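PDB 6AQZ: gdp-l-fucose synthetase from Naegleria fowleri, which probably catalyses the last step of GDP-L-fucose synthesis, the NADPH-dependent epimerisation and reduction of GDP-4-keto-6-deoxy-D-mannose. Local coordinates for residues S126-P134 with N155-D166; C183-T191 with Y254-C263. All blocks are in the same frame, centred on the assembly; numbering follows the deposited sequence.

Contact 1 of 2, residues S126-P134 with N155-D166. With NAP (NADP nicotinamide-adenine-dinucleotide phosphate), chain G.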
loop_
_atom_site.group_PDB
_atom_site.type_symbol
_atom_site.label_atom_id
_atom_site.label_comp_id
_atom_site.label_asym_id
_atom_site.label_seq_id
_atom_site.Cartn_x
_atom_site.Cartn_y
_atom_site.Cartn_z
ATOM N N SER A 126 8.967 14.165 2.999
ATOM C CA SER A 126 9.396 12.783 2.969
ATOM C C SER A 126 10.041 12.520 1.620
ATOM O O SER A 126 9.982 13.346 0.708
ATOM C CB SER A 126 8.207 11.856 3.216
ATOM O OG SER A 126 7.696 12.068 4.519
ATOM N N CYS A 127 10.612 11.340 1.473
ATOM C CA CYS A 127 11.448 11.053 0.323
ATOM C C CYS A 127 10.952 9.796 -0.382
ATOM O O CYS A 127 10.816 8.748 0.250
ATOM C CB CYS A 127 12.905 10.919 0.785
ATOM S SG CYS A 127 14.047 11.005 -0.520
ATOM N N LEU A 128 10.659 9.906 -1.678
ATOM C CA LEU A 128 10.335 8.777 -2.540
ATOM C C LEU A 128 11.562 8.436 -3.388
ATOM O O LEU A 128 12.692 8.774 -3.033
ATOM C CB LEU A 128 9.119 9.075 -3.429
ATOM C CG LEU A 128 7.897 9.708 -2.772
ATOM C CD1 LEU A 128 6.725 9.836 -3.756
ATOM C CD2 LEU A 128 7.492 9.004 -1.522
ATOM N N SER A 129 11.349 7.779 -4.523
ATOM C CA SER A 129 12.447 7.359 -5.382
ATOM C C SER A 129 11.901 7.093 -6.779
ATOM O O SER A 129 10.734 6.702 -6.934
ATOM C CB SER A 129 13.134 6.111 -4.813
ATOM O OG SER A 129 13.003 5.007 -5.676
ATOM N N THR A 130 12.733 7.346 -7.803
ATOM C CA THR A 130 12.246 7.143 -9.165
ATOM C C THR A 130 12.080 5.671 -9.531
ATOM O O THR A 130 11.534 5.383 -10.599
ATOM C CB THR A 130 13.140 7.808 -10.219
ATOM O OG1 THR A 130 14.417 7.168 -10.262
ATOM C CG2 THR A 130 13.308 9.280 -9.944
ATOM N N CYS A 131 12.534 4.736 -8.703
ATOM C CA CYS A 131 12.410 3.329 -9.052
ATOM C C CYS A 131 11.097 2.714 -8.560
ATOM O O CYS A 131 10.882 1.512 -8.742
ATOM C CB CYS A 131 13.630 2.538 -8.540
ATOM S SG CYS A 131 13.879 2.425 -6.736
ATOM N N VAL A 132 10.188 3.524 -8.007
ATOM C CA VAL A 132 8.881 3.046 -7.569
ATOM C C VAL A 132 7.752 3.390 -8.553
ATOM O O VAL A 132 6.585 3.065 -8.291
ATOM C CB VAL A 132 8.559 3.611 -6.175
ATOM C CG1 VAL A 132 9.796 3.472 -5.257
ATOM C CG2 VAL A 132 8.071 5.065 -6.264
ATOM N N PHE A 133 8.069 3.989 -9.691
ATOM C CA PHE A 133 7.062 4.360 -10.651
ATOM C C PHE A 133 6.572 3.120 -11.394
ATOM O O PHE A 133 7.233 2.081 -11.365
ATOM C CB PHE A 133 7.632 5.391 -11.625
ATOM C CG PHE A 133 7.560 6.791 -11.113
ATOM C CD1 PHE A 133 8.530 7.288 -10.264
ATOM C CD2 PHE A 133 6.490 7.609 -11.454
ATOM C CE1 PHE A 133 8.450 8.580 -9.777
ATOM C CE2 PHE A 133 6.413 8.905 -10.965
ATOM C CZ PHE A 133 7.387 9.389 -10.125
ATOM N N PRO A 134 5.406 3.205 -12.059
ATOM C CA PRO A 134 4.864 2.033 -12.762
ATOM C C PRO A 134 5.836 1.469 -13.778
ATOM O O PRO A 134 6.562 2.202 -14.444
ATOM C CB PRO A 134 3.594 2.570 -13.445
ATOM C CG PRO A 134 3.167 3.706 -12.602
ATOM C CD PRO A 134 4.436 4.320 -12.031
ATOM N N ASN A 155 11.353 -4.983 -6.949
ATOM C CA ASN A 155 11.410 -4.232 -5.700
ATOM C C ASN A 155 10.027 -3.758 -5.282
ATOM O O ASN A 155 9.878 -2.669 -4.706
ATOM C CB ASN A 155 12.373 -3.049 -5.834
ATOM C CG ASN A 155 11.875 -2.001 -6.834
ATOM O OD1 ASN A 155 11.102 -2.307 -7.747
ATOM N ND2 ASN A 155 12.312 -0.758 -6.655
ATOM N N ASN A 156 8.989 -4.556 -5.556
ATOM C CA ASN A 156 7.659 -3.965 -5.456
ATOM C C ASN A 156 7.221 -3.725 -4.012
ATOM O O ASN A 156 6.389 -2.841 -3.777
ATOM C CB ASN A 156 6.632 -4.786 -6.243
ATOM C CG ASN A 156 6.503 -6.222 -5.777
ATOM O OD1 ASN A 156 7.118 -6.666 -4.801
ATOM N ND2 ASN A 156 5.712 -6.974 -6.520
ATOM N N ALA A 157 7.785 -4.429 -3.034
ATOM C CA ALA A 157 7.441 -4.118 -1.646
ATOM C C ALA A 157 7.997 -2.756 -1.240
ATOM O O ALA A 157 7.291 -1.920 -0.668
ATOM C CB ALA A 157 7.951 -5.212 -0.703
ATOM N N TYR A 158 9.277 -2.528 -1.499
ATOM C CA TYR A 158 9.827 -1.205 -1.262
ATOM C C TYR A 158 9.044 -0.157 -2.051
ATOM O O TYR A 158 8.678 0.893 -1.514
ATOM C CB TYR A 158 11.312 -1.217 -1.637
ATOM C CG TYR A 158 12.014 0.094 -1.504
ATOM C CD1 TYR A 158 12.557 0.475 -0.288
ATOM C CD2 TYR A 158 12.162 0.949 -2.592
ATOM C CE1 TYR A 158 13.229 1.671 -0.144
ATOM C CE2 TYR A 158 12.840 2.156 -2.455
ATOM C CZ TYR A 158 13.365 2.505 -1.220
ATOM O OH TYR A 158 14.034 3.686 -1.044
ATOM N N ALA A 159 8.730 -0.445 -3.309
ATOM C CA ALA A 159 8.064 0.561 -4.118
ATOM C C ALA A 159 6.684 0.901 -3.547
ATOM O O ALA A 159 6.336 2.077 -3.412
ATOM C CB ALA A 159 7.963 0.075 -5.564
ATOM N N TYR A 160 5.901 -0.119 -3.162
ATOM C CA TYR A 160 4.562 0.140 -2.635
ATOM C C TYR A 160 4.612 0.879 -1.307
ATOM O O TYR A 160 3.788 1.771 -1.062
ATOM C CB TYR A 160 3.771 -1.169 -2.495
ATOM C CG TYR A 160 3.034 -1.562 -3.757
ATOM C CD1 TYR A 160 2.167 -0.667 -4.394
ATOM C CD2 TYR A 160 3.211 -2.817 -4.319
ATOM C CE1 TYR A 160 1.496 -1.034 -5.542
ATOM C CE2 TYR A 160 2.539 -3.187 -5.456
ATOM C CZ TYR A 160 1.687 -2.300 -6.066
ATOM O OH TYR A 160 1.041 -2.693 -7.222
ATOM N N ALA A 161 5.578 0.544 -0.447
ATOM C CA ALA A 161 5.743 1.298 0.794
ATOM C C ALA A 161 5.982 2.783 0.518
ATOM O O ALA A 161 5.433 3.651 1.215
ATOM C CB ALA A 161 6.885 0.706 1.617
ATOM N N LYS A 162 6.774 3.100 -0.515
ATOM C CA LYS A 162 6.976 4.506 -0.872
ATOM C C LYS A 162 5.681 5.136 -1.385
ATOM O O LYS A 162 5.349 6.277 -1.031
ATOM C CB LYS A 162 8.097 4.651 -1.911
ATOM C CG LYS A 162 9.469 4.385 -1.390
ATOM C CD LYS A 162 9.797 5.274 -0.216
ATOM C CE LYS A 162 11.332 5.441 0.029
ATOM N NZ LYS A 162 11.488 6.258 1.321
ATOM N N ARG A 163 4.936 4.405 -2.215
ATOM C CA ARG A 163 3.639 4.897 -2.678
ATOM C C ARG A 163 2.690 5.200 -1.523
ATOM O O ARG A 163 1.972 6.212 -1.552
ATOM C CB ARG A 163 2.994 3.889 -3.636
ATOM C CG ARG A 163 3.819 3.701 -4.875
ATOM C CD ARG A 163 3.016 3.007 -5.875
ATOM N NE ARG A 163 3.745 2.781 -7.108
ATOM C CZ ARG A 163 3.157 2.344 -8.212
ATOM N NH1 ARG A 163 1.840 2.134 -8.190
ATOM N NH2 ARG A 163 3.866 2.134 -9.316
ATOM N N MET A 164 2.641 4.317 -0.519
ATOM C CA MET A 164 1.753 4.527 0.619
ATOM C C MET A 164 2.257 5.624 1.564
ATOM O O MET A 164 1.453 6.200 2.305
ATOM C CB MET A 164 1.555 3.192 1.344
ATOM C CG MET A 164 0.824 2.128 0.483
ATOM S SD MET A 164 -0.742 2.763 -0.234
ATOM C CE MET A 164 -0.323 2.946 -1.966
ATOM N N LEU A 165 3.555 5.951 1.523
ATOM C CA LEU A 165 4.060 7.139 2.212
ATOM C C LEU A 165 3.513 8.410 1.565
ATOM O O LEU A 165 3.093 9.344 2.262
ATOM C CB LEU A 165 5.600 7.124 2.231
ATOM C CG LEU A 165 6.469 8.360 2.558
ATOM C CD1 LEU A 165 6.133 8.936 3.925
ATOM C CD2 LEU A 165 7.984 7.982 2.528
ATOM N N ASP A 166 3.504 8.448 0.233
ATOM C CA ASP A 166 2.886 9.550 -0.480
ATOM C C ASP A 166 1.399 9.650 -0.152
ATOM O O ASP A 166 0.896 10.749 0.147
ATOM C CB ASP A 166 3.109 9.386 -1.984
ATOM C CG ASP A 166 2.244 10.352 -2.811
ATOM O OD1 ASP A 166 2.434 11.572 -2.681
ATOM O OD2 ASP A 166 1.383 9.893 -3.599
HETATM P PA NAP G . 21.215 5.644 3.524
HETATM O O1A NAP G . 21.159 4.148 3.460
HETATM O O2A NAP G . 22.439 6.405 3.086
HETATM O O5B NAP G . 20.844 6.188 5.040
HETATM C C5B NAP G . 19.540 5.804 5.303
HETATM C C4B NAP G . 19.184 6.389 6.696
HETATM O O4B NAP G . 18.035 5.714 7.269
HETATM C C3B NAP G . 20.397 6.281 7.707
HETATM O O3B NAP G . 20.437 7.420 8.525
HETATM C C2B NAP G . 19.938 5.132 8.615
HETATM O O2B NAP G . 20.328 5.250 9.886
HETATM C C1B NAP G . 18.386 5.468 8.624
HETATM N N9A NAP G . 17.593 4.354 9.131
HETATM C C8A NAP G . 17.364 3.139 8.518
HETATM N N7A NAP G . 16.575 2.316 9.246
HETATM C C5A NAP G . 16.298 3.041 10.393
HETATM C C6A NAP G . 15.542 2.726 11.518
HETATM N N6A NAP G . 14.898 1.493 11.610
HETATM N N1A NAP G . 15.384 3.616 12.529
HETATM C C2A NAP G . 16.037 4.803 12.344
HETATM N N3A NAP G . 16.808 5.242 11.327
HETATM C C4A NAP G . 16.915 4.321 10.340
HETATM O O3 NAP G . 19.906 6.001 2.551
HETATM P PN NAP G . 20.072 7.351 1.725
HETATM O O1N NAP G . 20.375 8.536 2.559
HETATM O O2N NAP G . 20.673 7.140 0.353
HETATM O O5D NAP G . 18.431 7.703 1.232
HETATM C C5D NAP G . 17.667 8.228 2.243
HETATM C C4D NAP G . 16.346 8.538 1.576
HETATM O O4D NAP G . 16.622 8.920 0.217
HETATM C C3D NAP G . 15.501 7.179 1.499
HETATM O O3D NAP G . 14.172 7.446 1.787
HETATM C C2D NAP G . 15.700 6.729 0.035
HETATM O O2D NAP G . 14.605 6.109 -0.520
HETATM C C1D NAP G . 15.859 8.109 -0.668
HETATM N N1N NAP G . 16.520 7.940 -1.995
HETATM C C2N NAP G . 17.881 7.655 -2.120
HETATM C C3N NAP G . 18.444 7.471 -3.366
HETATM C C7N NAP G . 19.903 7.153 -3.481
HETATM O O7N NAP G . 20.450 6.886 -4.565
HETATM N N7N NAP G . 20.692 7.143 -2.325
HETATM C C4N NAP G . 17.654 7.557 -4.616
HETATM C C5N NAP G . 16.207 7.849 -4.383
HETATM C C6N NAP G . 15.711 8.028 -3.157
HETATM P P2B NAP G . 21.958 4.485 10.333
HETATM O O1X NAP G . 22.871 5.389 9.563
HETATM O O2X NAP G . 21.919 4.671 11.851
HETATM O O3X NAP G . 21.748 3.099 9.800
#

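Contact 2 of 2, residues C183-T191 with Y254-C263. With NAP (NADP nicotinamide-adenine-dinucleotide phosphate), chain G.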
loop_
_atom_site.group_PDB
_atom_site.type_symbol
_atom_site.label_atom_id
_atom_site.label_comp_id
_atom_site.label_asym_id
_atom_site.label_seq_id
_atom_site.Cartn_x
_atom_site.Cartn_y
_atom_site.Cartn_z
ATOM N N CYS A 183 -0.731 21.940 9.031
ATOM C CA CYS A 183 0.238 20.878 8.789
ATOM C C CYS A 183 0.261 20.583 7.304
ATOM O O CYS A 183 -0.773 20.238 6.725
ATOM C CB CYS A 183 -0.117 19.606 9.554
ATOM S SG CYS A 183 0.080 19.761 11.304
ATOM N N LEU A 184 1.433 20.704 6.694
ATOM C CA LEU A 184 1.607 20.365 5.293
ATOM C C LEU A 184 2.537 19.161 5.191
ATOM O O LEU A 184 3.583 19.105 5.856
ATOM C CB LEU A 184 2.149 21.552 4.493
ATOM C CG LEU A 184 2.324 21.276 2.989
ATOM C CD1 LEU A 184 1.025 20.754 2.349
ATOM C CD2 LEU A 184 2.846 22.503 2.247
ATOM N N PHE A 185 2.139 18.203 4.369
ATOM C CA PHE A 185 2.910 17.004 4.061
ATOM C C PHE A 185 3.177 17.005 2.569
ATOM O O PHE A 185 2.240 17.115 1.772
ATOM C CB PHE A 185 2.151 15.726 4.468
ATOM C CG PHE A 185 2.028 15.542 5.954
ATOM C CD1 PHE A 185 1.067 16.220 6.670
ATOM C CD2 PHE A 185 2.868 14.672 6.629
ATOM C CE1 PHE A 185 0.966 16.066 8.026
ATOM C CE2 PHE A 185 2.767 14.500 7.999
ATOM C CZ PHE A 185 1.826 15.183 8.699
ATOM N N THR A 186 4.438 16.903 2.184
ATOM C CA THR A 186 4.761 16.736 0.775
ATOM C C THR A 186 5.996 15.834 0.679
ATOM O O THR A 186 6.427 15.233 1.666
ATOM C CB THR A 186 4.933 18.091 0.090
ATOM O OG1 THR A 186 5.127 17.882 -1.309
ATOM C CG2 THR A 186 6.115 18.857 0.672
ATOM N N SER A 187 6.546 15.693 -0.527
ATOM C CA SER A 187 7.628 14.749 -0.714
ATOM C C SER A 187 8.438 15.143 -1.931
ATOM O O SER A 187 7.967 15.875 -2.797
ATOM C CB SER A 187 7.098 13.334 -0.894
ATOM O OG SER A 187 6.421 13.296 -2.124
ATOM N N VAL A 188 9.647 14.607 -1.998
ATOM C CA VAL A 188 10.539 14.787 -3.131
ATOM C C VAL A 188 10.871 13.424 -3.692
ATOM O O VAL A 188 10.834 12.413 -2.981
ATOM C CB VAL A 188 11.854 15.522 -2.759
ATOM C CG1 VAL A 188 11.570 16.871 -2.200
ATOM C CG2 VAL A 188 12.695 14.665 -1.790
ATOM N N ILE A 189 11.217 13.396 -4.970
ATOM C CA ILE A 189 11.582 12.138 -5.611
ATOM C C ILE A 189 12.979 12.312 -6.187
ATOM O O ILE A 189 13.126 12.762 -7.335
ATOM C CB ILE A 189 10.598 11.744 -6.717
ATOM C CG1 ILE A 189 9.147 11.956 -6.285
ATOM C CG2 ILE A 189 10.831 10.308 -7.119
ATOM C CD1 ILE A 189 8.206 11.474 -7.321
ATOM N N PRO A 190 14.025 12.014 -5.431
ATOM C CA PRO A 190 15.373 12.143 -5.979
ATOM C C PRO A 190 15.670 10.980 -6.909
ATOM O O PRO A 190 15.102 9.893 -6.800
ATOM C CB PRO A 190 16.274 12.144 -4.738
ATOM C CG PRO A 190 15.488 11.428 -3.698
ATOM C CD PRO A 190 14.029 11.652 -4.002
ATOM N N THR A 191 16.516 11.258 -7.876
ATOM C CA THR A 191 17.046 10.262 -8.791
ATOM C C THR A 191 18.266 9.598 -8.135
ATOM O O THR A 191 18.384 9.574 -6.905
ATOM C CB THR A 191 17.400 10.939 -10.119
ATOM O OG1 THR A 191 17.484 9.960 -11.154
ATOM C CG2 THR A 191 18.741 11.752 -10.008
ATOM N N TYR A 254 8.013 25.259 -1.234
ATOM C CA TYR A 254 7.081 24.403 -1.963
ATOM C C TYR A 254 5.881 24.042 -1.097
ATOM O O TYR A 254 6.042 23.441 -0.025
ATOM C CB TYR A 254 7.811 23.159 -2.445
ATOM C CG TYR A 254 7.071 22.280 -3.404
ATOM C CD1 TYR A 254 6.763 22.723 -4.691
ATOM C CD2 TYR A 254 6.770 20.964 -3.070
ATOM C CE1 TYR A 254 6.115 21.890 -5.594
ATOM C CE2 TYR A 254 6.135 20.129 -3.962
ATOM C CZ TYR A 254 5.806 20.585 -5.220
ATOM O OH TYR A 254 5.179 19.731 -6.093
ATOM N N GLN A 255 4.683 24.406 -1.577
ATOM C CA GLN A 255 3.434 24.265 -0.840
ATOM C C GLN A 255 2.566 23.127 -1.336
ATOM O O GLN A 255 1.559 22.828 -0.706
ATOM C CB GLN A 255 2.605 25.558 -0.933
ATOM C CG GLN A 255 3.110 26.685 -0.114
ATOM C CD GLN A 255 2.322 27.934 -0.321
ATOM O OE1 GLN A 255 1.750 28.152 -1.391
ATOM N NE2 GLN A 255 2.290 28.782 0.691
ATOM N N SER A 256 2.867 22.567 -2.492
ATOM C CA SER A 256 2.037 21.527 -3.068
ATOM C C SER A 256 2.292 20.192 -2.371
ATOM O O SER A 256 3.427 19.872 -1.994
ATOM C CB SER A 256 2.342 21.428 -4.564
ATOM O OG SER A 256 1.850 20.259 -5.172
ATOM N N GLU A 257 1.225 19.408 -2.222
ATOM C CA GLU A 257 1.325 18.051 -1.714
ATOM C C GLU A 257 1.773 17.061 -2.787
ATOM O O GLU A 257 2.068 15.914 -2.453
ATOM C CB GLU A 257 -0.020 17.620 -1.105
ATOM C CG GLU A 257 -1.105 17.269 -2.156
ATOM C CD GLU A 257 -2.444 16.778 -1.567
ATOM O OE1 GLU A 257 -2.548 16.468 -0.362
ATOM O OE2 GLU A 257 -3.425 16.725 -2.332
ATOM N N GLU A 258 1.816 17.466 -4.062
ATOM C CA GLU A 258 2.324 16.580 -5.108
ATOM C C GLU A 258 3.833 16.421 -4.956
ATOM O O GLU A 258 4.533 17.411 -4.714
ATOM C CB GLU A 258 2.039 17.150 -6.498
ATOM C CG GLU A 258 0.592 17.490 -6.739
ATOM C CD GLU A 258 -0.307 16.270 -6.682
ATOM O OE1 GLU A 258 0.145 15.164 -7.082
ATOM O OE2 GLU A 258 -1.460 16.423 -6.212
ATOM N N PRO A 259 4.372 15.209 -5.115
ATOM C CA PRO A 259 5.835 15.055 -5.050
ATOM C C PRO A 259 6.484 15.853 -6.161
ATOM O O PRO A 259 5.891 16.074 -7.211
ATOM C CB PRO A 259 6.056 13.552 -5.237
ATOM C CG PRO A 259 4.785 13.030 -5.858
ATOM C CD PRO A 259 3.677 13.935 -5.391
ATOM N N ILE A 260 7.695 16.335 -5.905
ATOM C CA ILE A 260 8.475 17.050 -6.911
ATOM C C ILE A 260 9.753 16.264 -7.141
ATOM O O ILE A 260 10.450 15.910 -6.185
ATOM C CB ILE A 260 8.771 18.504 -6.497
ATOM C CG1 ILE A 260 9.605 19.202 -7.563
ATOM C CG2 ILE A 260 9.484 18.597 -5.147
ATOM C CD1 ILE A 260 9.813 20.705 -7.279
ATOM N N MET A 261 10.048 15.969 -8.400
ATOM C CA MET A 261 11.265 15.236 -8.690
ATOM C C MET A 261 12.522 16.077 -8.549
ATOM O O MET A 261 12.560 17.253 -8.915
ATOM C CB MET A 261 11.187 14.617 -10.058
ATOM C CG MET A 261 10.340 13.436 -9.829
ATOM S SD MET A 261 10.814 12.116 -10.856
ATOM C CE MET A 261 9.615 12.498 -12.148
ATOM N N LEU A 262 13.550 15.451 -7.991
ATOM C CA LEU A 262 14.880 16.045 -7.892
ATOM C C LEU A 262 15.788 15.235 -8.806
ATOM O O LEU A 262 16.201 14.127 -8.456
ATOM C CB LEU A 262 15.369 16.014 -6.453
ATOM C CG LEU A 262 14.461 16.552 -5.336
ATOM C CD1 LEU A 262 15.221 16.592 -3.990
ATOM C CD2 LEU A 262 13.884 17.907 -5.685
ATOM N N CYS A 263 16.100 15.782 -9.976
ATOM C CA CYS A 263 16.978 15.094 -10.910
ATOM C C CYS A 263 17.593 16.125 -11.842
ATOM O O CYS A 263 17.373 17.331 -11.714
ATOM C CB CYS A 263 16.249 14.015 -11.705
ATOM S SG CYS A 263 15.039 14.662 -12.845
HETATM P PA NAP G . 21.215 5.644 3.524
HETATM O O1A NAP G . 21.159 4.148 3.460
HETATM O O2A NAP G . 22.439 6.405 3.086
HETATM O O5B NAP G . 20.844 6.188 5.040
HETATM C C5B NAP G . 19.540 5.804 5.303
HETATM C C4B NAP G . 19.184 6.389 6.696
HETATM O O4B NAP G . 18.035 5.714 7.269
HETATM C C3B NAP G . 20.397 6.281 7.707
HETATM O O3B NAP G . 20.437 7.420 8.525
HETATM C C2B NAP G . 19.938 5.132 8.615
HETATM O O2B NAP G . 20.328 5.250 9.886
HETATM C C1B NAP G . 18.386 5.468 8.624
HETATM N N9A NAP G . 17.593 4.354 9.131
HETATM C C8A NAP G . 17.364 3.139 8.518
HETATM N N7A NAP G . 16.575 2.316 9.246
HETATM C C5A NAP G . 16.298 3.041 10.393
HETATM C C6A NAP G . 15.542 2.726 11.518
HETATM N N6A NAP G . 14.898 1.493 11.610
HETATM N N1A NAP G . 15.384 3.616 12.529
HETATM C C2A NAP G . 16.037 4.803 12.344
HETATM N N3A NAP G . 16.808 5.242 11.327
HETATM C C4A NAP G . 16.915 4.321 10.340
HETATM O O3 NAP G . 19.906 6.001 2.551
HETATM P PN NAP G . 20.072 7.351 1.725
HETATM O O1N NAP G . 20.375 8.536 2.559
HETATM O O2N NAP G . 20.673 7.140 0.353
HETATM O O5D NAP G . 18.431 7.703 1.232
HETATM C C5D NAP G . 17.667 8.228 2.243
HETATM C C4D NAP G . 16.346 8.538 1.576
HETATM O O4D NAP G . 16.622 8.920 0.217
HETATM C C3D NAP G . 15.501 7.179 1.499
HETATM O O3D NAP G . 14.172 7.446 1.787
HETATM C C2D NAP G . 15.700 6.729 0.035
HETATM O O2D NAP G . 14.605 6.109 -0.520
HETATM C C1D NAP G . 15.859 8.109 -0.668
HETATM N N1N NAP G . 16.520 7.940 -1.995
HETATM C C2N NAP G . 17.881 7.655 -2.120
HETATM C C3N NAP G . 18.444 7.471 -3.366
HETATM C C7N NAP G . 19.903 7.153 -3.481
HETATM O O7N NAP G . 20.450 6.886 -4.565
HETATM N N7N NAP G . 20.692 7.143 -2.325
HETATM C C4N NAP G . 17.654 7.557 -4.616
HETATM C C5N NAP G . 16.207 7.849 -4.383
HETATM C C6N NAP G . 15.711 8.028 -3.157
HETATM P P2B NAP G . 21.958 4.485 10.333
HETATM O O1X NAP G . 22.871 5.389 9.563
HETATM O O2X NAP G . 21.919 4.671 11.851
HETATM O O3X NAP G . 21.748 3.099 9.800
HETATM O O HOH W 1 3.666 13.650 -1.848
#

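Contact 1 of 2, residues S126-P134 with N155-D166
Val132 and Ala159 mark the nearest backbone approach, CA to CA 4.3 Å, as the chain leaving strand 126-127 passes along one flank of helix 156-166. This strand-loop-helix unit belongs to the Rossmann fold of a short-chain dehydrogenase/reductase, and Tyr158 and Lys162 have the spacing of that family's YxxxK motif. It illustrates how a loop can be fixed to a helix while both hold a cofactor. Lys162 bends at chi2 (-57°), which carries NZ back across the gap to Cys127 O, 2.8 Å away; the same NZ donates to O3D of the nicotinamide ribose at 3.0 Å. Next to it, Tyr158 OH accepts a hydrogen bond from NAP O2D at 2.5 Å, the ribose oxygen lying near the plane of the ring, while Lys162 CG sits over the rim of one ring face. Val132 supplies the apolar packing against Ala159, with CG1 set against Ala159 CA at 3.6 Å and also touching Lys162 CB. Farther along the helix, Leu128 rests CD2 on the backbone O of Lys162, with Leu165 CD2 a little farther off, and CD1 beside Asp166 CB; the Asp166 carboxylate itself is held by His147 and Arg170. At the start of the helix, Asn155 ND2 gives Cys131 O a weak hydrogen bond. Arg163, straight from CG to NE, turns its guanidinium edge-on to the next carbonyl: with NH1 bonded to Gly149 O, both NE and NH2 reach Val132 O at 3.1 Å, in the guanidinium plane.

Contact 2 of 2, residues C183-T191 with Y254-C263
Ile189 and Met261 project from the same face of a parallel strand pair, 184-190 with 260-262, in the central sheet of the Rossmann fold, and their chains pass each other at a slant with Ile189 CB 3.6 Å from Met261 CG. Pro259 lies alongside Ile189 and points the same way, so CG1 and CD1 of the isoleucine rest on Pro259 CB. Val188, Pro190, Ile260 and Leu262 point to the other face. There Leu262 leans its CD1 back along the sheet to Val188 CB at 3.7 Å, and Val188 CG1 meets Ile260 CG2 more loosely, at 4.0 Å. The general principle of parallel pairing is plain here: one residue bonds to two others on the partner strand, Ile189 N reaching Ile260 O at 2.9 Å while Leu262 N reaches Ile189 O at 2.8 Å, each N-H coming from above the carbonyl plane. The turn before strand 260-262 is held in shape by Tyr254, whose ring has Ile260 CG2 toward the rim of one face and Ser256 N over the centre of the other; its OH donates to Glu258 O and is also bonded to Lys308. Across the contact, a water links Ser187 OG to Glu257 O. Thr186 turns OG1 away from its backbone N (chi1 -175°), to the edge of the Tyr254 ring, where OG1 donates to Ser256 O at 2.7 Å, in the carbonyl plane.

The two contacts, with centres about 13 Å apart, share one sheet: strands 123-127 and 184-194 are neighbours in it, so contact 1 sets helix 156-179 against strand 123-127 and the loop after it, and contact 2 adds strand 260-262 beside strand 184-194. Probable hydrogen bonds, Leu128 N to Val188 O at 2.8 Å and Val188 N to Ser126 O at 3.0 Å, join them. Both meet at NADP. Contact 1 holds the ribose hydroxyls, and Leu128 O lies 3.1 Å from NAP C6N. From contact 2, Pro190 CG comes within 3.4 Å of NAP C6N. Thr191 O is 3.1 Å from NAP C4N. The nicotinamide thus lies against the backbone just past strand 123-127 and against Pro190 and Thr191 of strand 184-194.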